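Local coordinates for putative glycosyltransferase (GalT1) (Streptococcus parasanguinis FW213, PDB 5HEA), which probably transfers a sugar from a nucleotide-activated donor, this chain being its C-terminal part with a GT-A-type family 2 glycosyltransferase domain, at residues 164-178 and 190-202. Sequence-based numbering, arbitrary orientation.
Sequences TFTFSPTKLFKAELF and EDDATIYRLYLKA
L198 is the place to start: its two methyls are shared between two phenyl rings. CD2 sits squarely over the F178 face, 3.7 Å from the centroid, while CD1 rides off-centre over F173, whose CZ also approaches CD1 of I195. F173 belongs to strand 171-174, and helix 195-201 passes it at 50°, the axes 9.9 Å apart. Further along, Y199 OH donates to T164 O (2.5 Å), lying in the carbonyl plane on a lone pair; CE of K171 packs beside that hydroxyl. K171 bends at its last torsion (chi4 66°) and brings NZ to the carbonyls of F167, P169 and L163. In this GT-A fold the strand is an inner member of the mixed sheet, bonded antiparallel to 87-90 and 116-125, and the helix packs against one side of it. The D191 end is just as close but more polar: CA of T166 and CA of D192 are 4.0 Å apart, D191 OD2 takes a weak bond from S168 N (2.9 Å), and one water bridges T166 O to D192 N. D192 itself turns to R241 and R262. Exposed E176 marks the open side, barely touching the helix segment. Beside it, buried K201 NZ reaches buried L177 O from above the carbonyl plane (3.0 Å) and also bonds E179 O, with Y292 of the second subunit against K201.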
# COMPACT_ATOMS: atom_id res chain seq x y z
N THR A 164 -20.64 -2.11 -33.62
CA THR A 164 -19.89 -3.23 -34.15
C THR A 164 -18.79 -3.72 -33.21
O THR A 164 -18.68 -4.91 -32.94
CB THR A 164 -19.25 -2.88 -35.52
OG1 THR A 164 -20.27 -2.49 -36.44
CG2 THR A 164 -18.50 -4.07 -36.10
N PHE A 165 -17.97 -2.80 -32.73
CA PHE A 165 -16.74 -3.21 -32.05
C PHE A 165 -16.74 -3.01 -30.54
O PHE A 165 -16.15 -3.81 -29.80
CB PHE A 165 -15.52 -2.50 -32.66
CG PHE A 165 -15.27 -2.87 -34.09
CD1 PHE A 165 -14.72 -4.09 -34.42
CD2 PHE A 165 -15.59 -1.99 -35.11
CE1 PHE A 165 -14.49 -4.44 -35.73
CE2 PHE A 165 -15.36 -2.33 -36.43
CZ PHE A 165 -14.81 -3.56 -36.74
N THR A 166 -17.38 -1.96 -30.06
CA THR A 166 -17.24 -1.61 -28.65
C THR A 166 -18.46 -1.95 -27.80
O THR A 166 -18.51 -1.60 -26.62
CB THR A 166 -16.85 -0.13 -28.48
OG1 THR A 166 -17.96 0.69 -28.85
CG2 THR A 166 -15.67 0.21 -29.38
N PHE A 167 -19.45 -2.62 -28.40
CA PHE A 167 -20.66 -3.01 -27.66
C PHE A 167 -20.84 -4.53 -27.71
O PHE A 167 -21.03 -5.12 -28.77
CB PHE A 167 -21.90 -2.30 -28.22
CG PHE A 167 -23.05 -2.25 -27.24
CD1 PHE A 167 -22.85 -1.83 -25.94
CD2 PHE A 167 -24.33 -2.63 -27.64
CE1 PHE A 167 -23.91 -1.78 -25.03
CE2 PHE A 167 -25.40 -2.59 -26.74
CZ PHE A 167 -25.18 -2.17 -25.43
N SER A 168 -20.77 -5.17 -26.55
CA SER A 168 -20.90 -6.63 -26.52
C SER A 168 -22.31 -7.23 -26.74
O SER A 168 -22.41 -8.33 -27.29
CB SER A 168 -20.24 -7.21 -25.25
OG SER A 168 -20.82 -6.66 -24.09
N PRO A 169 -23.39 -6.55 -26.28
CA PRO A 169 -24.70 -7.12 -26.60
C PRO A 169 -25.08 -7.00 -28.07
O PRO A 169 -24.29 -6.48 -28.87
CB PRO A 169 -25.67 -6.27 -25.75
CG PRO A 169 -24.79 -5.78 -24.59
CD PRO A 169 -23.48 -5.48 -25.27
N THR A 170 -26.28 -7.47 -28.39
CA THR A 170 -26.88 -7.47 -29.75
C THR A 170 -26.31 -8.55 -30.66
O THR A 170 -26.61 -8.58 -31.84
CB THR A 170 -26.86 -6.07 -30.48
OG1 THR A 170 -25.63 -5.88 -31.20
CG2 THR A 170 -27.09 -4.89 -29.51
N LYS A 171 -25.51 -9.44 -30.09
CA LYS A 171 -24.72 -10.37 -30.87
C LYS A 171 -24.85 -11.78 -30.32
O LYS A 171 -24.72 -12.00 -29.12
CB LYS A 171 -23.25 -9.91 -30.89
CG LYS A 171 -23.10 -8.48 -31.43
CD LYS A 171 -21.74 -7.88 -31.17
CE LYS A 171 -21.72 -6.43 -31.62
NZ LYS A 171 -22.63 -5.55 -30.82
N LEU A 172 -25.12 -12.72 -31.21
CA LEU A 172 -25.19 -14.14 -30.86
C LEU A 172 -23.99 -14.87 -31.46
O LEU A 172 -23.80 -14.86 -32.68
CB LEU A 172 -26.50 -14.73 -31.39
CG LEU A 172 -26.78 -16.20 -31.09
CD1 LEU A 172 -27.02 -16.39 -29.59
CD2 LEU A 172 -27.97 -16.72 -31.90
N PHE A 173 -23.18 -15.49 -30.60
CA PHE A 173 -21.93 -16.14 -30.99
C PHE A 173 -21.99 -17.66 -30.82
O PHE A 173 -22.46 -18.14 -29.79
CB PHE A 173 -20.77 -15.66 -30.10
CG PHE A 173 -20.55 -14.17 -30.10
CD1 PHE A 173 -19.79 -13.57 -31.09
CD2 PHE A 173 -21.09 -13.38 -29.10
CE1 PHE A 173 -19.58 -12.20 -31.10
CE2 PHE A 173 -20.88 -11.99 -29.09
CZ PHE A 173 -20.13 -11.40 -30.10
N LYS A 174 -21.50 -18.42 -31.81
CA LYS A 174 -21.19 -19.82 -31.57
C LYS A 174 -20.22 -19.89 -30.42
O LYS A 174 -19.26 -19.11 -30.35
CB LYS A 174 -20.58 -20.48 -32.81
CG LYS A 174 -21.64 -20.86 -33.84
CD LYS A 174 -21.05 -21.63 -35.00
CE LYS A 174 -22.09 -21.86 -36.07
NZ LYS A 174 -21.49 -22.34 -37.36
N ALA A 175 -20.49 -20.79 -29.47
CA ALA A 175 -19.71 -20.83 -28.24
C ALA A 175 -18.27 -21.28 -28.49
O ALA A 175 -17.35 -20.89 -27.77
CB ALA A 175 -20.38 -21.73 -27.21
N GLU A 176 -18.07 -22.07 -29.54
CA GLU A 176 -16.73 -22.53 -29.89
C GLU A 176 -15.78 -21.37 -30.24
O GLU A 176 -14.57 -21.51 -30.13
CB GLU A 176 -16.78 -23.55 -31.04
CG GLU A 176 -17.29 -22.97 -32.36
CD GLU A 176 -17.46 -24.01 -33.44
OE1 GLU A 176 -16.79 -25.07 -33.36
OE2 GLU A 176 -18.27 -23.78 -34.37
N LEU A 177 -16.34 -20.23 -30.65
CA LEU A 177 -15.53 -19.06 -30.96
C LEU A 177 -14.72 -18.53 -29.75
O LEU A 177 -13.72 -17.86 -29.92
CB LEU A 177 -16.43 -17.93 -31.48
CG LEU A 177 -16.83 -17.78 -32.95
CD1 LEU A 177 -16.43 -18.94 -33.85
CD2 LEU A 177 -18.30 -17.49 -33.06
N PHE A 178 -15.16 -18.84 -28.54
CA PHE A 178 -14.52 -18.28 -27.35
C PHE A 178 -13.21 -18.96 -26.89
O PHE A 178 -12.61 -18.54 -25.89
CB PHE A 178 -15.51 -18.16 -26.18
CG PHE A 178 -16.48 -17.02 -26.34
CD1 PHE A 178 -16.22 -15.78 -25.79
CD2 PHE A 178 -17.65 -17.19 -27.08
CE1 PHE A 178 -17.10 -14.73 -25.95
CE2 PHE A 178 -18.54 -16.14 -27.24
CZ PHE A 178 -18.26 -14.91 -26.68
N GLU A 190 -13.49 -2.83 -22.41
CA GLU A 190 -13.13 -4.24 -22.46
C GLU A 190 -13.78 -4.88 -23.69
O GLU A 190 -13.17 -5.77 -24.31
CB GLU A 190 -13.50 -4.96 -21.15
CG GLU A 190 -15.00 -5.04 -20.82
CD GLU A 190 -15.58 -3.82 -20.08
OE1 GLU A 190 -14.89 -2.78 -19.93
OE2 GLU A 190 -16.75 -3.90 -19.63
N ASP A 191 -14.98 -4.41 -24.03
CA ASP A 191 -15.71 -4.81 -25.25
C ASP A 191 -14.90 -4.46 -26.49
O ASP A 191 -14.78 -5.27 -27.42
CB ASP A 191 -17.07 -4.08 -25.37
CG ASP A 191 -18.14 -4.62 -24.41
OD1 ASP A 191 -17.87 -5.65 -23.75
OD2 ASP A 191 -19.24 -4.02 -24.34
N ASP A 192 -14.37 -3.23 -26.48
CA ASP A 192 -13.51 -2.68 -27.54
C ASP A 192 -12.31 -3.61 -27.82
O ASP A 192 -11.91 -3.78 -28.97
CB ASP A 192 -13.06 -1.28 -27.09
CG ASP A 192 -12.21 -0.54 -28.14
OD1 ASP A 192 -12.35 -0.75 -29.36
OD2 ASP A 192 -11.41 0.31 -27.71
N ALA A 193 -11.77 -4.21 -26.76
CA ALA A 193 -10.59 -5.08 -26.87
C ALA A 193 -10.91 -6.52 -27.25
O ALA A 193 -10.00 -7.29 -27.54
CB ALA A 193 -9.80 -5.06 -25.54
N THR A 194 -12.19 -6.87 -27.29
CA THR A 194 -12.55 -8.29 -27.31
C THR A 194 -13.47 -8.75 -28.45
O THR A 194 -13.21 -9.78 -29.07
CB THR A 194 -13.19 -8.72 -25.94
OG1 THR A 194 -12.32 -8.33 -24.86
CG2 THR A 194 -13.40 -10.23 -25.87
N ILE A 195 -14.54 -8.00 -28.70
CA ILE A 195 -15.58 -8.44 -29.63
C ILE A 195 -15.01 -8.73 -31.02
O ILE A 195 -15.28 -9.77 -31.60
CB ILE A 195 -16.76 -7.43 -29.69
CG1 ILE A 195 -17.46 -7.38 -28.33
CG2 ILE A 195 -17.77 -7.82 -30.76
CD1 ILE A 195 -17.94 -8.77 -27.85
N TYR A 196 -14.17 -7.83 -31.52
CA TYR A 196 -13.60 -8.02 -32.86
C TYR A 196 -12.79 -9.30 -32.99
O TYR A 196 -12.72 -9.89 -34.08
CB TYR A 196 -12.78 -6.80 -33.29
CG TYR A 196 -11.39 -6.74 -32.71
CD1 TYR A 196 -11.17 -6.24 -31.44
CD2 TYR A 196 -10.30 -7.17 -33.45
CE1 TYR A 196 -9.88 -6.18 -30.91
CE2 TYR A 196 -9.01 -7.12 -32.93
CZ TYR A 196 -8.81 -6.62 -31.66
OH TYR A 196 -7.54 -6.57 -31.13
N ARG A 197 -12.18 -9.76 -31.91
CA ARG A 197 -11.44 -11.02 -31.98
C ARG A 197 -12.37 -12.21 -32.24
O ARG A 197 -12.00 -13.15 -32.95
CB ARG A 197 -10.57 -11.22 -30.73
CG ARG A 197 -9.53 -10.11 -30.57
CD ARG A 197 -8.60 -10.37 -29.41
NE ARG A 197 -9.08 -9.81 -28.15
CZ ARG A 197 -9.20 -10.51 -27.02
NH1 ARG A 197 -8.88 -11.80 -27.01
NH2 ARG A 197 -9.62 -9.92 -25.89
N LEU A 198 -13.57 -12.17 -31.69
CA LEU A 198 -14.58 -13.18 -32.04
C LEU A 198 -14.95 -13.15 -33.52
O LEU A 198 -15.07 -14.20 -34.17
CB LEU A 198 -15.83 -12.98 -31.19
CG LEU A 198 -15.59 -13.22 -29.70
CD1 LEU A 198 -16.72 -12.60 -28.89
CD2 LEU A 198 -15.50 -14.73 -29.45
N TYR A 199 -15.13 -11.95 -34.07
CA TYR A 199 -15.40 -11.80 -35.51
C TYR A 199 -14.30 -12.48 -36.35
O TYR A 199 -14.57 -13.19 -37.34
CB TYR A 199 -15.45 -10.33 -35.89
CG TYR A 199 -16.56 -9.49 -35.31
CD1 TYR A 199 -17.80 -10.04 -35.02
CD2 TYR A 199 -16.37 -8.13 -35.09
CE1 TYR A 199 -18.81 -9.25 -34.49
CE2 TYR A 199 -17.37 -7.33 -34.56
CZ TYR A 199 -18.58 -7.90 -34.27
OH TYR A 199 -19.58 -7.11 -33.77
N LEU A 200 -13.05 -12.26 -35.96
CA LEU A 200 -11.92 -12.82 -36.72
C LEU A 200 -11.89 -14.36 -36.68
O LEU A 200 -11.25 -14.99 -37.51
CB LEU A 200 -10.59 -12.23 -36.23
CG LEU A 200 -10.38 -10.74 -36.46
CD1 LEU A 200 -9.17 -10.22 -35.68
CD2 LEU A 200 -10.23 -10.44 -37.96
N LYS A 201 -12.60 -14.95 -35.72
CA LYS A 201 -12.70 -16.41 -35.64
C LYS A 201 -13.76 -16.94 -36.60
O LYS A 201 -13.75 -18.11 -36.95
CB LYS A 201 -13.05 -16.85 -34.22
CG LYS A 201 -11.94 -16.69 -33.18
CD LYS A 201 -10.93 -17.81 -33.28
CE LYS A 201 -10.26 -18.07 -31.93
NZ LYS A 201 -11.10 -18.85 -30.98
N ALA A 202 -14.68 -16.07 -37.03
CA ALA A 202 -15.83 -16.51 -37.82
C ALA A 202 -15.54 -16.63 -39.31
O ALA A 202 -14.54 -16.09 -39.79
CB ALA A 202 -17.03 -15.59 -37.58
O HOH W 1 -14.11 -4.94 -30.63
O HOH W 2 -15.72 -1.06 -24.96